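Local coordinates for protein hypothetical glycoside hydrolase (Parabacteroides distasonis, PDB 3TAW) that is of unknown function but, as a putative glycoside hydrolase, probably folds as the five-bladed beta-propeller usual in its family, at residues K165-K170 with P221-N226; M201-G204 with V208-A211; K231-R236 with Q243-G248; A286-D289 with K295-G298. All blocks are in the same frame, centred on the assembly; numbering follows the deposited sequence.

Contact 1: K165-K170 with P221-N226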
loop_
_atom_site.group_PDB
_atom_site.type_symbol
_atom_site.label_atom_id
_atom_site.label_comp_id
_atom_site.label_asym_id
_atom_site.label_seq_id
_atom_site.Cartn_x
_atom_site.Cartn_y
_atom_site.Cartn_z
ATOM N N LYS A 165 12.303 11.039 -13.888
ATOM C CA LYS A 165 12.534 12.239 -14.704
ATOM C C LYS A 165 12.592 13.556 -13.917
ATOM O O LYS A 165 13.323 14.471 -14.314
ATOM C CB LYS A 165 11.464 12.365 -15.802
ATOM C CG LYS A 165 11.446 11.205 -16.793
ATOM C CD LYS A 165 10.689 11.591 -18.079
ATOM C CE LYS A 165 10.567 10.434 -19.047
ATOM N NZ LYS A 165 9.661 9.362 -18.525
ATOM N N ALA A 166 11.801 13.653 -12.849
ATOM C CA ALA A 166 11.559 14.923 -12.130
ATOM C C ALA A 166 12.844 15.634 -11.755
ATOM O O ALA A 166 13.775 15.021 -11.238
ATOM C CB ALA A 166 10.723 14.684 -10.868
ATOM N N TYR A 167 12.867 16.942 -12.012
ATOM C CA TYR A 167 13.974 17.821 -11.614
ATOM C C TYR A 167 15.314 17.250 -12.060
ATOM O O TYR A 167 16.235 17.084 -11.252
ATOM C CB TYR A 167 13.969 18.051 -10.103
ATOM C CG TYR A 167 12.608 18.393 -9.541
ATOM C CD1 TYR A 167 11.955 19.591 -9.869
ATOM C CD2 TYR A 167 11.966 17.518 -8.682
ATOM C CE1 TYR A 167 10.687 19.884 -9.334
ATOM C CE2 TYR A 167 10.740 17.809 -8.148
ATOM C CZ TYR A 167 10.097 18.969 -8.475
ATOM O OH TYR A 167 8.862 19.188 -7.906
ATOM N N ASN A 168 15.381 16.898 -13.339
ATOM C CA ASN A 168 16.593 16.359 -13.937
ATOM C C ASN A 168 17.094 15.093 -13.224
ATOM O O ASN A 168 18.306 14.868 -13.110
ATOM C CB ASN A 168 17.680 17.451 -13.979
ATOM C CG ASN A 168 17.262 18.663 -14.810
ATOM O OD1 ASN A 168 17.264 19.797 -14.330
ATOM N ND2 ASN A 168 16.893 18.425 -16.065
ATOM N N GLY A 169 16.159 14.260 -12.766
ATOM C CA GLY A 169 16.512 12.996 -12.128
ATOM C C GLY A 169 17.019 13.102 -10.703
ATOM O O GLY A 169 17.636 12.174 -10.196
ATOM N N LYS A 170 16.739 14.224 -10.047
ATOM C CA LYS A 170 17.263 14.479 -8.706
ATOM C C LYS A 170 17.039 13.325 -7.724
ATOM O O LYS A 170 17.933 12.992 -6.952
ATOM C CB LYS A 170 16.658 15.763 -8.130
ATOM C CG LYS A 170 17.228 16.148 -6.765
ATOM C CD LYS A 170 16.885 17.594 -6.392
ATOM C CE LYS A 170 17.520 18.008 -5.047
ATOM N NZ LYS A 170 17.342 19.483 -4.811
ATOM N N PRO A 221 7.808 15.138 -7.101
ATOM C CA PRO A 221 7.705 15.292 -5.645
ATOM C C PRO A 221 7.591 16.749 -5.251
ATOM O O PRO A 221 8.246 17.605 -5.862
ATOM C CB PRO A 221 9.014 14.700 -5.140
ATOM C CG PRO A 221 9.368 13.711 -6.172
ATOM C CD PRO A 221 9.026 14.405 -7.470
ATOM N N LEU A 222 6.752 17.031 -4.266
ATOM C CA LEU A 222 6.631 18.384 -3.756
ATOM C C LEU A 222 7.892 18.731 -2.969
ATOM O O LEU A 222 8.382 17.921 -2.179
ATOM C CB LEU A 222 5.410 18.496 -2.866
ATOM C CG LEU A 222 4.092 18.845 -3.554
ATOM C CD1 LEU A 222 3.864 18.111 -4.830
ATOM C CD2 LEU A 222 2.926 18.736 -2.590
ATOM N N LEU A 223 8.394 19.945 -3.173
ATOM C CA LEU A 223 9.650 20.381 -2.563
ATOM C C LEU A 223 9.465 21.604 -1.681
ATOM O O LEU A 223 8.501 22.355 -1.828
ATOM C CB LEU A 223 10.689 20.718 -3.648
ATOM C CG LEU A 223 10.998 19.657 -4.702
ATOM C CD1 LEU A 223 12.042 20.197 -5.723
ATOM C CD2 LEU A 223 11.486 18.354 -4.036
ATOM N N ASP A 224 10.404 21.777 -0.760
ATOM C CA ASP A 224 10.470 22.985 0.060
ATOM C C ASP A 224 11.336 24.024 -0.658
ATOM O O ASP A 224 11.750 23.822 -1.802
ATOM C CB ASP A 224 10.984 22.662 1.481
ATOM C CG ASP A 224 12.451 22.237 1.529
ATOM O OD1 ASP A 224 13.223 22.474 0.573
ATOM O OD2 ASP A 224 12.848 21.650 2.563
ATOM N N GLU A 225 11.612 25.139 0.014
ATOM C CA GLU A 225 12.360 26.245 -0.595
ATOM C C GLU A 225 13.828 25.919 -0.917
ATOM O O GLU A 225 14.441 26.574 -1.759
ATOM C CB GLU A 225 12.293 27.484 0.312
ATOM C CG GLU A 225 13.005 27.331 1.669
ATOM C CD GLU A 225 12.157 26.659 2.762
ATOM O OE1 GLU A 225 11.148 25.977 2.444
ATOM O OE2 GLU A 225 12.507 26.826 3.957
ATOM N N ASN A 226 14.384 24.925 -0.233
ATOM C CA ASN A 226 15.751 24.479 -0.461
ATOM C C ASN A 226 15.837 23.385 -1.521
ATOM O O ASN A 226 16.918 22.870 -1.796
ATOM C CB ASN A 226 16.358 23.983 0.855
ATOM C CG ASN A 226 16.466 25.084 1.898
ATOM O OD1 ASN A 226 16.698 26.243 1.564
ATOM N ND2 ASN A 226 16.299 24.726 3.163
#
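P221 meets both A166 and Y167. Its CD carbon rests on A166 CB at 3.8 Å and on one corner of the tyrosine ring, with P221 CD 3.9 Å from Y167 CE2. Its carbonyl takes a short hydrogen bond from the phenol, Y167 OH to P221 O being 2.7 Å; the hydroxyl is the donor and is tilted 23° from the carbonyl plane. Seen from the tyrosine, the acceptor lies at the ring edge and in its plane. L222 turns its side chain away, onto A210 and T212 of strand 209-213, and its backbone bonds to A210 and L230. L223 points back toward the tyrosine. The two side chains approach from opposite directions, and L223 CD1 sits over one face of the ring, 3.7 Å from the centroid of Y167, in a CH-pi contact displaced toward the rim. CG of Y167 stands beside the backbone N (chi1 -47°), a setting that carries the ring out to 221-223. At D224 the chain turns: OD1 accepts a weak bond from N226 N, as in an Asx turn, and a further one from E228 N. K170 NZ reaches nearby to G227 O, while K165 NZ forms a salt bridge with D218. Y167, N168 and G169 have positive phi, so the chain winds left-handed over these three residues. The whole joins the loop beyond strand 157-161, outermost in one four-stranded sheet, to short strand 220-221 of the following sheet, an arrangement consistent with neighbouring blades of a beta-propeller meeting near their outer edges.

Contact 2: M201-G204 with V208-A211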
loop_
_atom_site.group_PDB
_atom_site.type_symbol
_atom_site.label_atom_id
_atom_site.label_comp_id
_atom_site.label_asym_id
_atom_site.label_seq_id
_atom_site.Cartn_x
_atom_site.Cartn_y
_atom_site.Cartn_z
HETATM N N MSE A 201 -0.596 12.239 -5.300
HETATM C CA MSE A 201 -0.429 11.155 -4.350
HETATM C C MSE A 201 0.331 11.606 -3.118
HETATM O O MSE A 201 1.107 12.572 -3.154
HETATM C CB MSE A 201 0.247 9.938 -4.998
HETATM C CG MSE A 201 1.639 10.190 -5.478
HETATM SE SE MSE A 201 2.394 8.645 -6.382
HETATM C CE MSE A 201 4.218 9.278 -6.347
ATOM N N TYR A 202 0.031 10.923 -2.017
ATOM C CA TYR A 202 0.829 10.970 -0.796
ATOM C C TYR A 202 1.759 9.775 -0.887
ATOM O O TYR A 202 1.352 8.693 -1.368
ATOM C CB TYR A 202 -0.068 10.899 0.460
ATOM C CG TYR A 202 -1.060 12.019 0.494
ATOM C CD1 TYR A 202 -2.305 11.890 -0.121
ATOM C CD2 TYR A 202 -0.757 13.226 1.108
ATOM C CE1 TYR A 202 -3.218 12.936 -0.124
ATOM C CE2 TYR A 202 -1.667 14.292 1.097
ATOM C CZ TYR A 202 -2.888 14.139 0.477
ATOM O OH TYR A 202 -3.815 15.159 0.449
ATOM N N TRP A 203 3.011 9.936 -0.489
ATOM C CA TRP A 203 3.916 8.790 -0.514
ATOM C C TRP A 203 4.948 8.897 0.597
ATOM O O TRP A 203 5.187 9.977 1.150
ATOM C CB TRP A 203 4.571 8.648 -1.907
ATOM C CG TRP A 203 5.545 9.749 -2.191
ATOM C CD1 TRP A 203 5.263 10.994 -2.666
ATOM C CD2 TRP A 203 6.944 9.721 -1.928
ATOM N NE1 TRP A 203 6.408 11.733 -2.754
ATOM C CE2 TRP A 203 7.463 10.973 -2.305
ATOM C CE3 TRP A 203 7.810 8.751 -1.428
ATOM C CZ2 TRP A 203 8.816 11.293 -2.181
ATOM C CZ3 TRP A 203 9.145 9.052 -1.310
ATOM C CH2 TRP A 203 9.644 10.329 -1.673
ATOM N N GLY A 204 5.548 7.766 0.932
ATOM C CA GLY A 204 6.668 7.751 1.863
ATOM C C GLY A 204 6.514 6.788 3.016
ATOM O O GLY A 204 5.415 6.308 3.310
ATOM N N VAL A 208 5.398 11.529 5.557
ATOM C CA VAL A 208 4.421 11.607 4.487
ATOM C C VAL A 208 4.801 12.785 3.564
ATOM O O VAL A 208 4.771 13.970 3.956
ATOM C CB VAL A 208 2.997 11.746 5.042
ATOM C CG1 VAL A 208 1.993 11.964 3.904
ATOM C CG2 VAL A 208 2.639 10.494 5.857
ATOM N N TYR A 209 5.198 12.432 2.353
ATOM C CA TYR A 209 5.557 13.362 1.299
ATOM C C TYR A 209 4.405 13.403 0.288
ATOM O O TYR A 209 3.378 12.740 0.471
ATOM C CB TYR A 209 6.820 12.846 0.573
ATOM C CG TYR A 209 8.010 12.553 1.457
ATOM C CD1 TYR A 209 8.767 13.577 2.003
ATOM C CD2 TYR A 209 8.406 11.246 1.731
ATOM C CE1 TYR A 209 9.875 13.305 2.796
ATOM C CE2 TYR A 209 9.522 10.974 2.523
ATOM C CZ TYR A 209 10.244 11.996 3.054
ATOM O OH TYR A 209 11.370 11.743 3.841
ATOM N N ALA A 210 4.565 14.161 -0.797
ATOM C CA ALA A 210 3.562 14.136 -1.855
ATOM C C ALA A 210 4.181 14.325 -3.231
ATOM O O ALA A 210 5.365 14.634 -3.330
ATOM C CB ALA A 210 2.478 15.195 -1.601
ATOM N N ALA A 211 3.372 14.112 -4.272
ATOM C CA ALA A 211 3.813 14.327 -5.638
ATOM C C ALA A 211 2.629 14.561 -6.530
ATOM O O ALA A 211 1.520 14.111 -6.242
ATOM C CB ALA A 211 4.622 13.126 -6.144
#
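The indole of W203 lies across the side chain of Y209 at the apolar centre of this contact. Y209 CB sits over one face of the indole, 3.7 Å from the centroid of the W203 five-membered ring, and makes a CH-pi contact. The Y209 ring lies obliquely beside the six-membered ring, with the planes 32° apart. CG of W203 is placed between backbone N and carbonyl carbon (chi1 70°), which swings the indole over the partner strand. Y202 and A210 face the other way, where Y202 CD2 touches V208 CG1 at 4.1 Å. Toward the rim, G204 CA meets the edge of the Y209 ring, 3.9 Å from its CD2. Two hydrogen-bonded antiparallel pairs, M201 with A211 and W203 with Y209, flank the non-hydrogen-bonded pair Y202 with A210; Y209 N to W203 O is 2.7 Å. The indole adds a weak bond at its edge, W203 NE1 to A210 O at 3.1 Å, tying the side chain to the opposing backbone. The phenols find partners outside the hairpin, Y209 OH at N207 and Y202 OH at P293. Strand 199-203 runs between 179-186 and 209-213, while 209-213 passes the sheet on to 220-221; the Y202 ring stacks on F288 of strand 281-288.

Contact 3: K231-R236 with Q243-G248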
loop_
_atom_site.group_PDB
_atom_site.type_symbol
_atom_site.label_atom_id
_atom_site.label_comp_id
_atom_site.label_asym_id
_atom_site.label_seq_id
_atom_site.Cartn_x
_atom_site.Cartn_y
_atom_site.Cartn_z
ATOM N N LYS A 231 7.853 17.760 3.726
ATOM C CA LYS A 231 7.236 16.846 4.680
ATOM C C LYS A 231 5.857 17.345 5.072
ATOM O O LYS A 231 5.738 18.320 5.802
ATOM C CB LYS A 231 8.124 16.709 5.918
ATOM C CG LYS A 231 9.462 16.020 5.643
ATOM C CD LYS A 231 10.378 16.158 6.863
ATOM C CE LYS A 231 11.824 15.872 6.520
ATOM N NZ LYS A 231 12.707 16.153 7.701
ATOM N N LEU A 232 4.802 16.690 4.586
ATOM C CA LEU A 232 3.429 17.084 4.953
ATOM C C LEU A 232 3.119 16.792 6.419
ATOM O O LEU A 232 2.453 17.584 7.113
ATOM C CB LEU A 232 2.417 16.358 4.048
ATOM C CG LEU A 232 2.193 17.005 2.676
ATOM C CD1 LEU A 232 3.444 17.103 1.837
ATOM C CD2 LEU A 232 1.091 16.223 1.910
ATOM N N PHE A 233 3.596 15.645 6.892
ATOM C CA PHE A 233 3.688 15.388 8.314
ATOM C C PHE A 233 4.723 14.302 8.566
ATOM O O PHE A 233 5.309 13.745 7.618
ATOM C CB PHE A 233 2.332 15.130 9.006
ATOM C CG PHE A 233 1.630 13.827 8.653
ATOM C CD1 PHE A 233 1.902 12.641 9.336
ATOM C CD2 PHE A 233 0.611 13.809 7.705
ATOM C CE1 PHE A 233 1.200 11.478 9.057
ATOM C CE2 PHE A 233 -0.082 12.628 7.417
ATOM C CZ PHE A 233 0.208 11.467 8.084
ATOM N N SER A 234 5.018 14.098 9.845
ATOM C CA SER A 234 6.166 13.304 10.238
ATOM C C SER A 234 5.846 12.505 11.496
ATOM O O SER A 234 4.866 12.792 12.207
ATOM C CB SER A 234 7.348 14.230 10.544
ATOM O OG SER A 234 7.715 15.038 9.447
ATOM N N PRO A 235 6.693 11.519 11.800
ATOM C CA PRO A 235 6.572 10.831 13.069
ATOM C C PRO A 235 6.647 11.793 14.247
ATOM O O PRO A 235 7.297 12.815 14.161
ATOM C CB PRO A 235 7.761 9.874 13.061
ATOM C CG PRO A 235 8.047 9.656 11.592
ATOM C CD PRO A 235 7.804 10.984 10.987
ATOM N N ARG A 236 5.942 11.465 15.310
ATOM C CA ARG A 236 5.747 12.396 16.415
ATOM C C ARG A 236 5.893 11.734 17.774
ATOM O O ARG A 236 5.368 10.644 18.027
ATOM C CB ARG A 236 4.390 13.069 16.290
ATOM C CG ARG A 236 3.272 12.127 16.165
ATOM C CD ARG A 236 1.918 12.760 16.060
ATOM N NE ARG A 236 0.951 11.680 15.878
ATOM C CZ ARG A 236 -0.375 11.790 15.927
ATOM N NH1 ARG A 236 -0.980 12.971 16.144
ATOM N NH2 ARG A 236 -1.102 10.695 15.735
ATOM N N GLN A 243 7.956 6.528 15.059
ATOM C CA GLN A 243 9.160 6.238 14.282
ATOM C C GLN A 243 8.964 6.342 12.781
ATOM O O GLN A 243 9.869 6.788 12.072
ATOM C CB GLN A 243 9.746 4.864 14.633
ATOM C CG GLN A 243 11.130 4.660 14.011
ATOM C CD GLN A 243 11.759 3.325 14.383
ATOM O OE1 GLN A 243 12.048 2.499 13.513
ATOM N NE2 GLN A 243 11.977 3.114 15.662
ATOM N N LEU A 244 7.808 5.886 12.299
ATOM C CA LEU A 244 7.478 5.949 10.862
ATOM C C LEU A 244 6.038 6.376 10.671
ATOM O O LEU A 244 5.188 6.116 11.523
ATOM C CB LEU A 244 7.690 4.596 10.157
ATOM C CG LEU A 244 9.072 3.943 10.217
ATOM C CD1 LEU A 244 8.977 2.499 9.681
ATOM C CD2 LEU A 244 10.142 4.771 9.489
ATOM N N THR A 245 5.797 7.040 9.541
ATOM C CA THR A 245 4.444 7.382 9.051
ATOM C C THR A 245 4.365 6.964 7.572
ATOM O O THR A 245 4.741 7.724 6.665
ATOM C CB THR A 245 4.136 8.881 9.167
ATOM O OG1 THR A 245 5.169 9.632 8.520
ATOM C CG2 THR A 245 4.041 9.310 10.635
ATOM N N GLU A 246 3.920 5.734 7.341
ATOM C CA GLU A 246 4.043 5.107 6.028
ATOM C C GLU A 246 2.674 4.988 5.354
ATOM O O GLU A 246 1.744 4.334 5.876
ATOM C CB GLU A 246 4.713 3.732 6.141
ATOM C CG GLU A 246 4.944 3.057 4.814
ATOM C CD GLU A 246 5.955 1.933 4.874
ATOM O OE1 GLU A 246 6.206 1.426 5.993
ATOM O OE2 GLU A 246 6.510 1.587 3.804
ATOM N N CYS A 247 2.552 5.610 4.188
ATOM C CA CYS A 247 1.283 5.661 3.491
ATOM C C CYS A 247 0.707 4.258 3.256
ATOM O O CYS A 247 1.438 3.302 3.061
ATOM C CB CYS A 247 1.439 6.405 2.177
ATOM S SG CYS A 247 1.820 8.139 2.400
ATOM N N GLY A 248 -0.621 4.171 3.313
ATOM C CA GLY A 248 -1.337 2.914 3.218
ATOM C C GLY A 248 -2.012 2.770 1.856
ATOM O O GLY A 248 -1.365 2.946 0.811
#
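T245, P235 and F233 meet through van der Waals contacts, and no hydrogen bond crosses between the segments. The methyl of T245 does most of the touching. T245 CG2 lies 3.6 Å from P235 N and 3.8 Å from S234 C, so it presses on the peptide link between those residues. It also meets the F233 ring at the edge, near the ring plane, at 3.9 Å from F233 CE1. With chi1 at 54°, the threonine holds CG2 anti to its carbonyl carbon and beside its backbone N, which turns the methyl toward this loop. A second group of contacts runs from the proline ring to backbone: P235 CG comes within 3.4 Å of Q243 O and 3.8 Å of L244 CA. Polar groups are bonded to other parts of the chain. S234 OG pairs with N207 and S234 O with R299, while the Q243 amide reaches K265 through OE1 and E267 through NE2. Both backbones carry a classic beta bulge, L232 and F233 opposite V208, Q243 and L244 opposite K265. Loop 231-236 runs beside V208, where strand 209-213 is entered, while strand 244-254 lies between 179-186 and 257-265, and F233 extends onto A286 and F288 of strand 281-288.

Contact 4: A286-D289 with K295-G298. With EDO (1,2-ethanediol), chain H.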
loop_
_atom_site.group_PDB
_atom_site.type_symbol
_atom_site.label_atom_id
_atom_site.label_comp_id
_atom_site.label_asym_id
_atom_site.label_seq_id
_atom_site.Cartn_x
_atom_site.Cartn_y
_atom_site.Cartn_z
ATOM N N ALA A 286 -5.105 10.350 8.482
ATOM C CA ALA A 286 -4.963 11.793 8.390
ATOM C C ALA A 286 -6.014 12.345 7.441
ATOM O O ALA A 286 -6.541 11.619 6.599
ATOM C CB ALA A 286 -3.573 12.170 7.911
ATOM N N LEU A 287 -6.267 13.642 7.560
ATOM C CA LEU A 287 -7.243 14.358 6.756
ATOM C C LEU A 287 -6.580 15.603 6.206
ATOM O O LEU A 287 -5.986 16.382 6.963
ATOM C CB LEU A 287 -8.438 14.759 7.613
ATOM C CG LEU A 287 -9.647 15.347 6.896
ATOM C CD1 LEU A 287 -10.287 14.213 6.051
ATOM C CD2 LEU A 287 -10.640 15.967 7.899
ATOM N N PHE A 288 -6.668 15.798 4.890
ATOM C CA PHE A 288 -6.137 16.993 4.253
ATOM C C PHE A 288 -7.243 17.803 3.602
ATOM O O PHE A 288 -8.305 17.285 3.241
ATOM C CB PHE A 288 -5.105 16.624 3.178
ATOM C CG PHE A 288 -3.857 15.992 3.730
ATOM C CD1 PHE A 288 -2.803 16.770 4.120
ATOM C CD2 PHE A 288 -3.762 14.607 3.890
ATOM C CE1 PHE A 288 -1.654 16.191 4.648
ATOM C CE2 PHE A 288 -2.604 14.031 4.418
ATOM C CZ PHE A 288 -1.567 14.835 4.797
ATOM N N ASP A 289 -6.997 19.089 3.462
ATOM C CA ASP A 289 -7.961 19.977 2.839
ATOM C C ASP A 289 -8.119 19.658 1.329
ATOM O O ASP A 289 -7.153 19.329 0.658
ATOM C CB ASP A 289 -7.515 21.407 3.049
ATOM C CG ASP A 289 -8.479 22.408 2.464
ATOM O OD1 ASP A 289 -9.503 22.683 3.141
ATOM O OD2 ASP A 289 -8.172 22.927 1.360
ATOM N N LYS A 295 -2.366 20.772 3.226
ATOM C CA LYS A 295 -2.833 21.307 4.496
ATOM C C LYS A 295 -3.465 20.200 5.348
ATOM O O LYS A 295 -4.516 19.659 5.009
ATOM C CB LYS A 295 -3.822 22.438 4.280
ATOM C CG LYS A 295 -4.327 23.088 5.585
ATOM C CD LYS A 295 -5.481 24.059 5.315
ATOM C CE LYS A 295 -5.994 24.714 6.596
ATOM N NZ LYS A 295 -7.107 25.694 6.348
ATOM N N LEU A 296 -2.799 19.849 6.445
ATOM C CA LEU A 296 -3.278 18.796 7.331
ATOM C C LEU A 296 -4.324 19.392 8.260
ATOM O O LEU A 296 -4.048 20.378 8.979
ATOM C CB LEU A 296 -2.121 18.231 8.136
ATOM C CG LEU A 296 -2.431 17.103 9.107
ATOM C CD1 LEU A 296 -2.736 15.800 8.351
ATOM C CD2 LEU A 296 -1.233 16.886 10.051
ATOM N N ILE A 297 -5.533 18.822 8.223
ATOM C CA ILE A 297 -6.644 19.315 9.030
ATOM C C ILE A 297 -7.244 18.283 9.984
ATOM O O ILE A 297 -8.216 18.564 10.708
ATOM C CB ILE A 297 -7.766 19.875 8.135
ATOM C CG1 ILE A 297 -8.303 18.812 7.180
ATOM C CG2 ILE A 297 -7.277 21.090 7.324
ATOM C CD1 ILE A 297 -9.560 19.318 6.424
ATOM N N GLY A 298 -6.672 17.084 9.996
ATOM C CA GLY A 298 -7.083 16.054 10.954
ATOM C C GLY A 298 -6.052 14.949 11.025
ATOM O O GLY A 298 -5.344 14.703 10.063
HETATM C C1 EDO H . -12.690 20.113 3.222
HETATM O O1 EDO H . -11.384 20.488 2.794
HETATM C C2 EDO H . -12.951 20.576 4.645
HETATM O O2 EDO H . -12.742 21.996 4.699
HETATM O O HOH W 1 -9.273 23.744 5.630
#
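F288 and L296 cross at an angle on one side of the hairpin, the leucine methyl L296 CD1 lying over a face of the phenyl ring, 4.1 Å from the centroid of F288 and displaced toward the rim. The same methyl reaches A286 CB at 3.8 Å, filling the corner between alanine and phenylalanine. On the other side L287 and I297 also cross, with L287 CG against I297 CG1 at 3.7 Å. A chi1 of 59° folds the CG1-CD1 arm of I297 back across the partner strand, where it lies against the L287 side chain and CD1 reaches D289 N. Farther along, D289 and K295 touch through their CB atoms. Their charged ends do not meet: a water bridges D289 OD1 and K295 NZ. D289 OD1 also accepts a hydrogen bond of 2.9 Å from O1 of 1,2-ethanediol, probably a crystallisation additive, and D289 OD2 takes the backbone NH groups of N291 and N292 in the turn. The strands are held by D289 N to K295 O (3.0 Å) and L287 N to G298 O (2.9 Å). L287 O accepts two donors, I297 N at 2.8 Å and, weakly, G298 N. This sharing defines a classic beta bulge, here in the antiparallel hairpin of strands 281-288 and 296-299.

Overall arrangement
Contacts 2, 3 and 4 reach one mixed sheet, their centres 10 to 13 Å apart; contact 1, whose P221 lies on the short strand 220-221 of the same sheet, has its centre 23 Å from the centre of the chain. Contact 2, which falls between the two segments of contact 1 in sequence, is joined to it by L222 N to A210 O at 2.9 Å. It is bonded likewise to contact 3, where V208 O and L232 N are 2.8 Å apart. The F233 ring then carries the packing to contact 4, with F233 CE2 3.6 Å from A286 CB. The bound magnesium, at N355 and F356, is about 14 Å from the L287 side chain of contact 4.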